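Local coordinates for Alr4995 protein (Nostoc sp., PDB 6LRF) that acts as a bifunctional arginine dihydrolase and ornithine cyclodeaminase, probably turning arginine into ornithine and ornithine into proline, at residues Ala72-Leu82 and Lys98-Tyr106; Arg4-Pro12 and Cys264-Pro272. All coordinates share one frame; numbering follows the deposited sequence.

In the fold
Both interactions lie in what is probably the arginine dihydrolase part of the chain, far from its centre, and both are partly buried. Interaction 1 is local in sequence and packs a helix on a beta hairpin. Its chemistry is almost wholly apolar. Interaction 2 joins the chain start to residues 264-272, and backbone hydrogen bonds do most of the work there. A partly exposed arginine, held by a bond within its own segment, packs its guanidinium on an isoleucine. The two meet directly. Gly77 N probably bonds to Glu271 O, and Tyr106 OH to Val269 O. Helix 93-103 is shared: its Phe101 serves the hairpin and also touches Leu267, while its Trp100 packs on Leu8 and Val269.

Interaction 1: residues Ala72-Leu82 and Lys98-Tyr106; sequences AGLVLGDNVVL and KEWFEGNGY
A beta-alpha-beta crossover sets Phe101, near the end of helix 93-103, and Tyr106, just beyond it, against Val75 and Val80 of the hairpin 73-82. A type II' turn from Leu76 to Asn79 closes the hairpin. Strand 107-109 follows the helix and runs parallel to strand 79-82, as expected in the alpha/beta propeller of the GME family. Helix 98-103 runs at 169° to strand 79-82, nearly antiparallel.

Val80 divides its two methyls between the aromatic side chains. CG2 stands anti to the backbone N and sits over one face of the Phe101 ring, 3.7 Å from the ring centroid. It is only 11° off the ring normal, a CH-pi contact. CG1 takes the tighter place between N and the carbonyl carbon (chi1 43°) and meets Tyr106 CB at 3.5 Å. Val75 repeats the division more loosely, with CG2 3.8 Å from Phe101 CE1 and CG1 near Tyr106 CE2. Ala72 O and Leu82 CD1 lie at the edge of the Phe101 ring. The Leu82 methyls also rest on the backbone and CB of Lys98, whose extended chain carries NZ on to Glu110.

The Tyr106 ring turns its edge to the hairpin turn, where Gly77 O is 3.6 Å from Tyr106 CE2. Asp78 O takes a CA-H...O contact from Tyr106 CA at 3.5 Å. A Schellman motif with Gly105 at positive phi ends the helix. In it Tyr106 N donates to Phe101 O at 3.2 Å and Gly105 N to Glu102 O. Phe101 O also accepts from Asn104 N, on the opposite face of its plane. Tyr106 OH bonds to Val269 O.

No conventional hydrogen bond crosses between the two segments. The fit therefore rests on methyl-to-ring packing, while the polar ends of Lys98 and Tyr106 are satisfied by residues outside the pair.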
loop_
_atom_site.group_PDB
_atom_site.type_symbol
_atom_site.label_atom_id
_atom_site.label_comp_id
_atom_site.label_asym_id
_atom_site.label_seq_id
_atom_site.Cartn_x
_atom_site.Cartn_y
_atom_site.Cartn_z
ATOM N N ALA B 72 50.177 -10.175 15.560
ATOM C CA ALA B 72 51.177 -11.228 15.732
ATOM C C ALA B 72 50.718 -12.251 16.768
ATOM O O ALA B 72 50.905 -13.454 16.610
ATOM C CB ALA B 72 52.536 -10.621 16.142
ATOM N N GLY B 73 50.111 -11.748 17.835
ATOM C CA GLY B 73 49.626 -12.589 18.903
ATOM C C GLY B 73 49.263 -11.702 20.079
ATOM O O GLY B 73 49.242 -10.482 19.968
ATOM N N LEU B 74 49.001 -12.323 21.217
ATOM C CA LEU B 74 48.529 -11.609 22.389
ATOM C C LEU B 74 49.499 -11.836 23.529
ATOM O O LEU B 74 49.777 -12.979 23.884
ATOM C CB LEU B 74 47.128 -12.099 22.773
ATOM C CG LEU B 74 46.659 -11.645 24.155
ATOM C CD1 LEU B 74 46.478 -10.149 24.173
ATOM C CD2 LEU B 74 45.376 -12.349 24.500
ATOM N N VAL B 75 49.999 -10.758 24.112
ATOM C CA VAL B 75 51.052 -10.864 25.108
ATOM C C VAL B 75 50.555 -10.513 26.511
ATOM O O VAL B 75 49.923 -9.479 26.708
ATOM C CB VAL B 75 52.235 -9.934 24.746
ATOM C CG1 VAL B 75 53.234 -9.853 25.907
ATOM C CG2 VAL B 75 52.908 -10.407 23.467
ATOM N N LEU B 76 50.848 -11.364 27.489
ATOM C CA LEU B 76 50.662 -10.994 28.897
ATOM C C LEU B 76 51.811 -11.563 29.728
ATOM O O LEU B 76 51.981 -12.778 29.782
ATOM C CB LEU B 76 49.324 -11.509 29.441
ATOM C CG LEU B 76 49.031 -11.091 30.891
ATOM C CD1 LEU B 76 48.995 -9.572 31.040
ATOM C CD2 LEU B 76 47.753 -11.721 31.416
ATOM N N GLY B 77 52.579 -10.698 30.388
ATOM C CA GLY B 77 53.733 -11.153 31.149
ATOM C C GLY B 77 54.752 -11.821 30.233
ATOM O O GLY B 77 55.140 -11.265 29.201
ATOM N N ASP B 78 55.164 -13.026 30.591
ATOM C CA ASP B 78 56.120 -13.770 29.765
ATOM C C ASP B 78 55.414 -14.740 28.800
ATOM O O ASP B 78 56.070 -15.515 28.111
ATOM C CB ASP B 78 57.113 -14.545 30.651
ATOM C CG ASP B 78 57.936 -13.628 31.588
ATOM O OD1 ASP B 78 58.317 -14.108 32.677
ATOM O OD2 ASP B 78 58.208 -12.445 31.250
ATOM N N ASN B 79 54.080 -14.699 28.763
ATOM C CA ASN B 79 53.292 -15.594 27.904
ATOM C C ASN B 79 52.755 -14.917 26.643
ATOM O O ASN B 79 52.344 -13.761 26.691
ATOM C CB ASN B 79 52.115 -16.169 28.687
ATOM C CG ASN B 79 52.559 -17.059 29.815
ATOM O OD1 ASN B 79 53.366 -17.972 29.615
ATOM N ND2 ASN B 79 52.063 -16.782 31.021
ATOM N N VAL B 80 52.745 -15.637 25.523
ATOM C CA VAL B 80 52.076 -15.137 24.329
ATOM C C VAL B 80 51.182 -16.239 23.764
ATOM O O VAL B 80 51.568 -17.403 23.742
ATOM C CB VAL B 80 53.092 -14.621 23.248
ATOM C CG1 VAL B 80 54.244 -15.552 23.108
ATOM C CG2 VAL B 80 52.417 -14.446 21.882
ATOM N N VAL B 81 49.957 -15.882 23.373
ATOM C CA VAL B 81 49.155 -16.768 22.533
ATOM C C VAL B 81 49.392 -16.286 21.109
ATOM O O VAL B 81 49.107 -15.136 20.780
ATOM C CB VAL B 81 47.648 -16.754 22.865
ATOM C CG1 VAL B 81 46.897 -17.775 21.975
ATOM C CG2 VAL B 81 47.420 -17.073 24.345
ATOM N N LEU B 82 49.976 -17.157 20.293
ATOM C CA LEU B 82 50.252 -16.870 18.896
ATOM C C LEU B 82 48.957 -16.734 18.100
ATOM O O LEU B 82 48.043 -17.524 18.273
ATOM C CB LEU B 82 51.111 -17.993 18.308
ATOM C CG LEU B 82 51.746 -17.792 16.938
ATOM C CD1 LEU B 82 52.838 -16.737 17.007
ATOM C CD2 LEU B 82 52.314 -19.127 16.441
ATOM N N LYS B 98 56.191 -16.015 15.279
ATOM C CA LYS B 98 56.597 -17.002 16.269
ATOM C C LYS B 98 58.115 -16.931 16.549
ATOM O O LYS B 98 58.566 -17.009 17.710
ATOM C CB LYS B 98 56.207 -18.408 15.806
ATOM C CG LYS B 98 56.580 -19.469 16.793
ATOM C CD LYS B 98 56.190 -20.847 16.318
ATOM C CE LYS B 98 56.323 -21.817 17.475
ATOM N NZ LYS B 98 56.084 -23.225 17.066
ATOM N N GLU B 99 58.889 -16.769 15.477
ATOM C CA GLU B 99 60.341 -16.643 15.589
ATOM C C GLU B 99 60.707 -15.447 16.453
ATOM O O GLU B 99 61.559 -15.550 17.323
ATOM C CB GLU B 99 60.995 -16.491 14.219
ATOM C CG GLU B 99 62.519 -16.530 14.276
ATOM C CD GLU B 99 63.151 -16.357 12.903
ATOM O OE1 GLU B 99 62.987 -15.260 12.310
ATOM O OE2 GLU B 99 63.777 -17.334 12.403
ATOM N N TRP B 100 60.069 -14.310 16.216
ATOM C CA TRP B 100 60.376 -13.150 17.031
ATOM C C TRP B 100 60.053 -13.422 18.505
ATOM O O TRP B 100 60.858 -13.124 19.381
ATOM C CB TRP B 100 59.634 -11.899 16.549
ATOM C CG TRP B 100 60.130 -10.685 17.288
ATOM C CD1 TRP B 100 61.144 -9.836 16.905
ATOM C CD2 TRP B 100 59.672 -10.211 18.561
ATOM N NE1 TRP B 100 61.323 -8.860 17.854
ATOM C CE2 TRP B 100 60.439 -9.068 18.883
ATOM C CE3 TRP B 100 58.691 -10.641 19.460
ATOM C CZ2 TRP B 100 60.252 -8.350 20.064
ATOM C CZ3 TRP B 100 58.507 -9.928 20.634
ATOM C CH2 TRP B 100 59.284 -8.792 20.924
ATOM N N PHE B 101 58.889 -13.995 18.778
ATOM C CA PHE B 101 58.466 -14.184 20.163
ATOM C C PHE B 101 59.430 -15.107 20.905
ATOM O O PHE B 101 59.879 -14.786 22.016
ATOM C CB PHE B 101 57.040 -14.744 20.236
ATOM C CG PHE B 101 55.962 -13.716 19.988
ATOM C CD1 PHE B 101 55.946 -12.521 20.700
ATOM C CD2 PHE B 101 54.958 -13.951 19.052
ATOM C CE1 PHE B 101 54.965 -11.575 20.487
ATOM C CE2 PHE B 101 53.962 -12.997 18.828
ATOM C CZ PHE B 101 53.965 -11.817 19.545
ATOM N N GLU B 102 59.744 -16.247 20.292
ATOM C CA GLU B 102 60.607 -17.232 20.928
ATOM C C GLU B 102 62.030 -16.697 21.116
ATOM O O GLU B 102 62.635 -16.914 22.158
ATOM C CB GLU B 102 60.587 -18.535 20.135
ATOM C CG GLU B 102 59.301 -19.302 20.413
ATOM C CD GLU B 102 59.213 -20.661 19.742
ATOM O OE1 GLU B 102 59.856 -20.872 18.688
ATOM O OE2 GLU B 102 58.479 -21.524 20.282
ATOM N N GLY B 103 62.530 -15.944 20.144
ATOM C CA GLY B 103 63.840 -15.323 20.256
ATOM C C GLY B 103 63.874 -14.173 21.245
ATOM O O GLY B 103 64.933 -13.632 21.546
ATOM N N ASN B 104 62.712 -13.782 21.755
ATOM C CA ASN B 104 62.682 -12.758 22.785
ATOM C C ASN B 104 62.168 -13.292 24.113
ATOM O O ASN B 104 61.695 -12.526 24.948
ATOM C CB ASN B 104 61.863 -11.560 22.323
ATOM C CG ASN B 104 62.664 -10.628 21.424
ATOM O OD1 ASN B 104 63.159 -9.588 21.870
ATOM N ND2 ASN B 104 62.792 -10.995 20.152
ATOM N N GLY B 105 62.297 -14.606 24.298
ATOM C CA GLY B 105 62.112 -15.229 25.597
ATOM C C GLY B 105 60.701 -15.649 25.995
ATOM O O GLY B 105 60.495 -16.242 27.059
ATOM N N TYR B 106 59.727 -15.368 25.146
ATOM C CA TYR B 106 58.341 -15.645 25.508
ATOM C C TYR B 106 57.998 -17.113 25.453
ATOM O O TYR B 106 58.533 -17.868 24.653
ATOM C CB TYR B 106 57.382 -14.860 24.612
ATOM C CG TYR B 106 57.499 -13.375 24.823
ATOM C CD1 TYR B 106 58.291 -12.598 23.988
ATOM C CD2 TYR B 106 56.843 -12.750 25.883
ATOM C CE1 TYR B 106 58.417 -11.231 24.182
ATOM C CE2 TYR B 106 56.968 -11.380 26.096
ATOM C CZ TYR B 106 57.751 -10.626 25.238
ATOM O OH TYR B 106 57.873 -9.274 25.435
#

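Interaction 2: residues Arg4-Pro12 and Cys264-Pro272; sequences RIRFLMCPP and CLTLRVTEP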
loop_
_atom_site.group_PDB
_atom_site.type_symbol
_atom_site.label_atom_id
_atom_site.label_comp_id
_atom_site.label_asym_id
_atom_site.label_seq_id
_atom_site.Cartn_x
_atom_site.Cartn_y
_atom_site.Cartn_z
ATOM N N ARG B 4 60.017 1.761 31.070
ATOM C CA ARG B 4 60.735 1.223 29.908
ATOM C C ARG B 4 59.869 0.303 29.032
ATOM O O ARG B 4 60.207 -0.870 28.805
ATOM C CB ARG B 4 61.983 0.457 30.362
ATOM C CG ARG B 4 62.959 1.293 31.179
ATOM C CD ARG B 4 64.410 0.854 30.940
ATOM N NE ARG B 4 64.672 -0.523 31.361
ATOM C CZ ARG B 4 64.944 -1.524 30.529
ATOM N NH1 ARG B 4 65.166 -2.736 31.017
ATOM N NH2 ARG B 4 65.004 -1.313 29.214
ATOM N N ILE B 5 58.774 0.849 28.516
ATOM C CA ILE B 5 57.806 0.085 27.725
ATOM C C ILE B 5 58.323 -0.234 26.313
ATOM O O ILE B 5 58.908 0.623 25.655
ATOM C CB ILE B 5 56.460 0.854 27.627
ATOM C CG1 ILE B 5 55.906 1.123 29.031
ATOM C CG2 ILE B 5 55.445 0.082 26.795
ATOM C CD1 ILE B 5 54.649 1.974 29.051
ATOM N N ARG B 6 58.112 -1.472 25.862
ATOM C CA ARG B 6 58.528 -1.891 24.523
ATOM C C ARG B 6 57.334 -2.161 23.604
ATOM O O ARG B 6 56.360 -2.794 24.011
ATOM C CB ARG B 6 59.394 -3.156 24.590
ATOM C CG ARG B 6 60.509 -3.119 25.629
ATOM C CD ARG B 6 61.313 -4.423 25.612
ATOM N NE ARG B 6 62.153 -4.562 24.424
ATOM C CZ ARG B 6 63.431 -4.188 24.366
ATOM N NH1 ARG B 6 64.019 -3.631 25.428
ATOM N NH2 ARG B 6 64.116 -4.362 23.241
ATOM N N PHE B 7 57.432 -1.696 22.364
ATOM C CA PHE B 7 56.465 -2.008 21.311
ATOM C C PHE B 7 57.159 -2.723 20.174
ATOM O O PHE B 7 58.311 -2.428 19.864
ATOM C CB PHE B 7 55.797 -0.748 20.763
ATOM C CG PHE B 7 54.875 -0.084 21.731
ATOM C CD1 PHE B 7 53.516 -0.387 21.734
ATOM C CD2 PHE B 7 55.364 0.844 22.644
ATOM C CE1 PHE B 7 52.650 0.221 22.634
ATOM C CE2 PHE B 7 54.507 1.468 23.551
ATOM C CZ PHE B 7 53.142 1.155 23.545
ATOM N N LEU B 8 56.453 -3.661 19.556
ATOM C CA LEU B 8 56.954 -4.347 18.377
ATOM C C LEU B 8 56.339 -3.741 17.126
ATOM O O LEU B 8 55.120 -3.570 17.070
ATOM C CB LEU B 8 56.614 -5.820 18.452
ATOM C CG LEU B 8 57.019 -6.650 17.256
ATOM C CD1 LEU B 8 58.534 -6.650 17.168
ATOM C CD2 LEU B 8 56.471 -8.029 17.450
HETATM N N MSE B 9 57.167 -3.409 16.136
HETATM C CA MSE B 9 56.664 -2.930 14.846
HETATM C C MSE B 9 57.333 -3.662 13.695
HETATM O O MSE B 9 58.162 -4.539 13.900
HETATM C CB MSE B 9 56.878 -1.425 14.693
HETATM C CG MSE B 9 56.135 -0.611 15.725
HETATM SE SE MSE B 9 56.245 1.343 15.473
HETATM C CE MSE B 9 55.324 1.512 13.739
ATOM N N CYS B 10 56.954 -3.316 12.477
ATOM C CA CYS B 10 57.560 -3.933 11.318
ATOM C C CYS B 10 57.490 -2.955 10.163
ATOM O O CYS B 10 56.393 -2.535 9.761
ATOM C CB CYS B 10 56.870 -5.250 10.972
ATOM S SG CYS B 10 57.552 -6.096 9.542
ATOM N N PRO B 11 58.666 -2.566 9.641
ATOM C CA PRO B 11 58.772 -1.558 8.583
ATOM C C PRO B 11 58.094 -1.996 7.280
ATOM O O PRO B 11 58.032 -3.189 6.974
ATOM C CB PRO B 11 60.290 -1.398 8.408
ATOM C CG PRO B 11 60.865 -2.679 8.893
ATOM C CD PRO B 11 59.983 -3.093 10.035
ATOM N N PRO B 12 57.574 -1.019 6.519
ATOM C CA PRO B 12 56.786 -1.264 5.306
ATOM C C PRO B 12 57.600 -1.614 4.065
ATOM O O PRO B 12 57.184 -1.227 2.973
ATOM C CB PRO B 12 56.064 0.072 5.095
ATOM C CG PRO B 12 56.958 1.076 5.712
ATOM C CD PRO B 12 57.576 0.409 6.895
ATOM N N CYS B 264 47.121 -0.882 15.032
ATOM C CA CYS B 264 47.339 -2.092 14.236
ATOM C C CYS B 264 48.809 -2.293 13.907
ATOM O O CYS B 264 49.270 -3.422 13.766
ATOM C CB CYS B 264 46.542 -2.045 12.925
ATOM S SG CYS B 264 44.788 -2.454 13.080
ATOM N N LEU B 265 49.531 -1.180 13.779
ATOM C CA LEU B 265 50.932 -1.196 13.371
ATOM C C LEU B 265 51.892 -1.478 14.539
ATOM O O LEU B 265 53.104 -1.574 14.341
ATOM C CB LEU B 265 51.280 0.142 12.704
ATOM C CG LEU B 265 50.681 0.306 11.300
ATOM C CD1 LEU B 265 50.824 1.745 10.790
ATOM C CD2 LEU B 265 51.314 -0.689 10.333
ATOM N N THR B 266 51.333 -1.626 15.741
ATOM C CA THR B 266 52.107 -1.792 16.969
ATOM C C THR B 266 51.615 -2.975 17.805
ATOM O O THR B 266 50.439 -3.338 17.768
ATOM C CB THR B 266 52.045 -0.526 17.885
ATOM O OG1 THR B 266 50.742 -0.421 18.487
ATOM C CG2 THR B 266 52.364 0.755 17.114
ATOM N N LEU B 267 52.520 -3.555 18.584
ATOM C CA LEU B 267 52.149 -4.534 19.592
ATOM C C LEU B 267 52.919 -4.221 20.873
ATOM O O LEU B 267 54.151 -4.181 20.867
ATOM C CB LEU B 267 52.443 -5.947 19.098
ATOM C CG LEU B 267 52.176 -7.093 20.071
ATOM C CD1 LEU B 267 50.700 -7.186 20.428
ATOM C CD2 LEU B 267 52.666 -8.389 19.479
ATOM N N ARG B 268 52.204 -3.966 21.963
ATOM C CA ARG B 268 52.863 -3.745 23.244
ATOM C C ARG B 268 53.340 -5.080 23.822
ATOM O O ARG B 268 52.531 -5.957 24.125
ATOM C CB ARG B 268 51.922 -3.037 24.218
ATOM C CG ARG B 268 52.478 -2.884 25.624
ATOM C CD ARG B 268 51.813 -1.734 26.372
ATOM N NE ARG B 268 52.288 -1.648 27.755
ATOM C CZ ARG B 268 52.196 -0.554 28.505
ATOM N NH1 ARG B 268 51.652 0.545 28.000
ATOM N NH2 ARG B 268 52.658 -0.554 29.749
ATOM N N VAL B 269 54.651 -5.253 23.958
ATOM C CA VAL B 269 55.161 -6.546 24.400
ATOM C C VAL B 269 55.568 -6.508 25.885
ATOM O O VAL B 269 56.005 -7.516 26.451
ATOM C CB VAL B 269 56.336 -6.994 23.525
ATOM C CG1 VAL B 269 55.828 -7.419 22.174
ATOM C CG2 VAL B 269 57.351 -5.851 23.374
ATOM N N THR B 270 55.385 -5.339 26.497
ATOM C CA THR B 270 55.577 -5.124 27.936
ATOM C C THR B 270 54.239 -4.997 28.651
ATOM O O THR B 270 53.717 -3.895 28.822
ATOM C CB THR B 270 56.412 -3.843 28.216
ATOM O OG1 THR B 270 57.722 -4.015 27.677
ATOM C CG2 THR B 270 56.535 -3.570 29.715
ATOM N N GLU B 271 53.684 -6.138 29.060
ATOM C CA GLU B 271 52.398 -6.187 29.755
ATOM C C GLU B 271 52.567 -6.880 31.096
ATOM O O GLU B 271 52.544 -8.113 31.168
ATOM C CB GLU B 271 51.335 -6.931 28.921
ATOM C CG GLU B 271 51.006 -6.309 27.567
ATOM C CD GLU B 271 50.185 -5.034 27.685
ATOM O OE1 GLU B 271 50.073 -4.494 28.814
ATOM O OE2 GLU B 271 49.645 -4.575 26.652
ATOM N N PRO B 272 52.756 -6.093 32.167
ATOM C CA PRO B 272 52.973 -6.687 33.494
ATOM C C PRO B 272 51.729 -7.404 34.012
ATOM O O PRO B 272 50.605 -6.953 33.775
ATOM C CB PRO B 272 53.322 -5.474 34.373
ATOM C CG PRO B 272 53.752 -4.392 33.398
ATOM C CD PRO B 272 52.930 -4.629 32.168
HETATM O O HOH W 1 54.372 -1.804 12.267
#
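Leu8 O is gripped by Leu267 N at 3.0 Å, in its carbonyl plane, and by the hydroxyl of Thr69. Thr266 CA adds a weaker CA-H...O contact. This is an antiparallel bridge in a three-stranded mixed sheet, with strand 6-9 in the middle, 267-268 on one side and 53-56 on the other. It ties the start of the chain to residues 264-272, more than 250 residues on.

Leu8 and Leu267 form the hydrogen-bonded pair. The return bond, Leu8 N to Leu267 O, is short at 2.7 Å and nearly straight at 167°. Their side chains face helix 93-103, whereas Phe7 on the other face packs on helix 34-49. The non-hydrogen-bonded pair Phe7-Arg268 is flanked by the Leu8 N bond and by Val269 N to Arg6 O at 3.0 Å. Past it, Arg6 N turns to a side chain, Thr270 OG1, which lies beside its own backbone N (chi1 -64°).

Arg268 is extended from CG to NE and crosses Ile5 at a slant. Ile5 CG2 sits over the centre of one guanidinium face, 3.7 Å above the plane. Ile5 CD1 covers NH1 and NH2 on that face. NE holds the group in place by donating to Thr270 O at 2.9 Å and 172°, with that oxygen close to the guanidinium plane. Nearer the backbone, Arg268 CB lies 3.7 Å from Phe7 CE1. Replacing Arg268 by alanine would take away the NE donor, is likely to leave Thr270 O without this bond, and would strip the Ile5 methyls of the guanidinium they pack on. Glu271 OE1 is only a long charge partner of Arg268 and is also paired with Arg127.

Toward the end of the strand, Met9, present as selenomethionine, lays its CG 3.5 Å from Leu265 O.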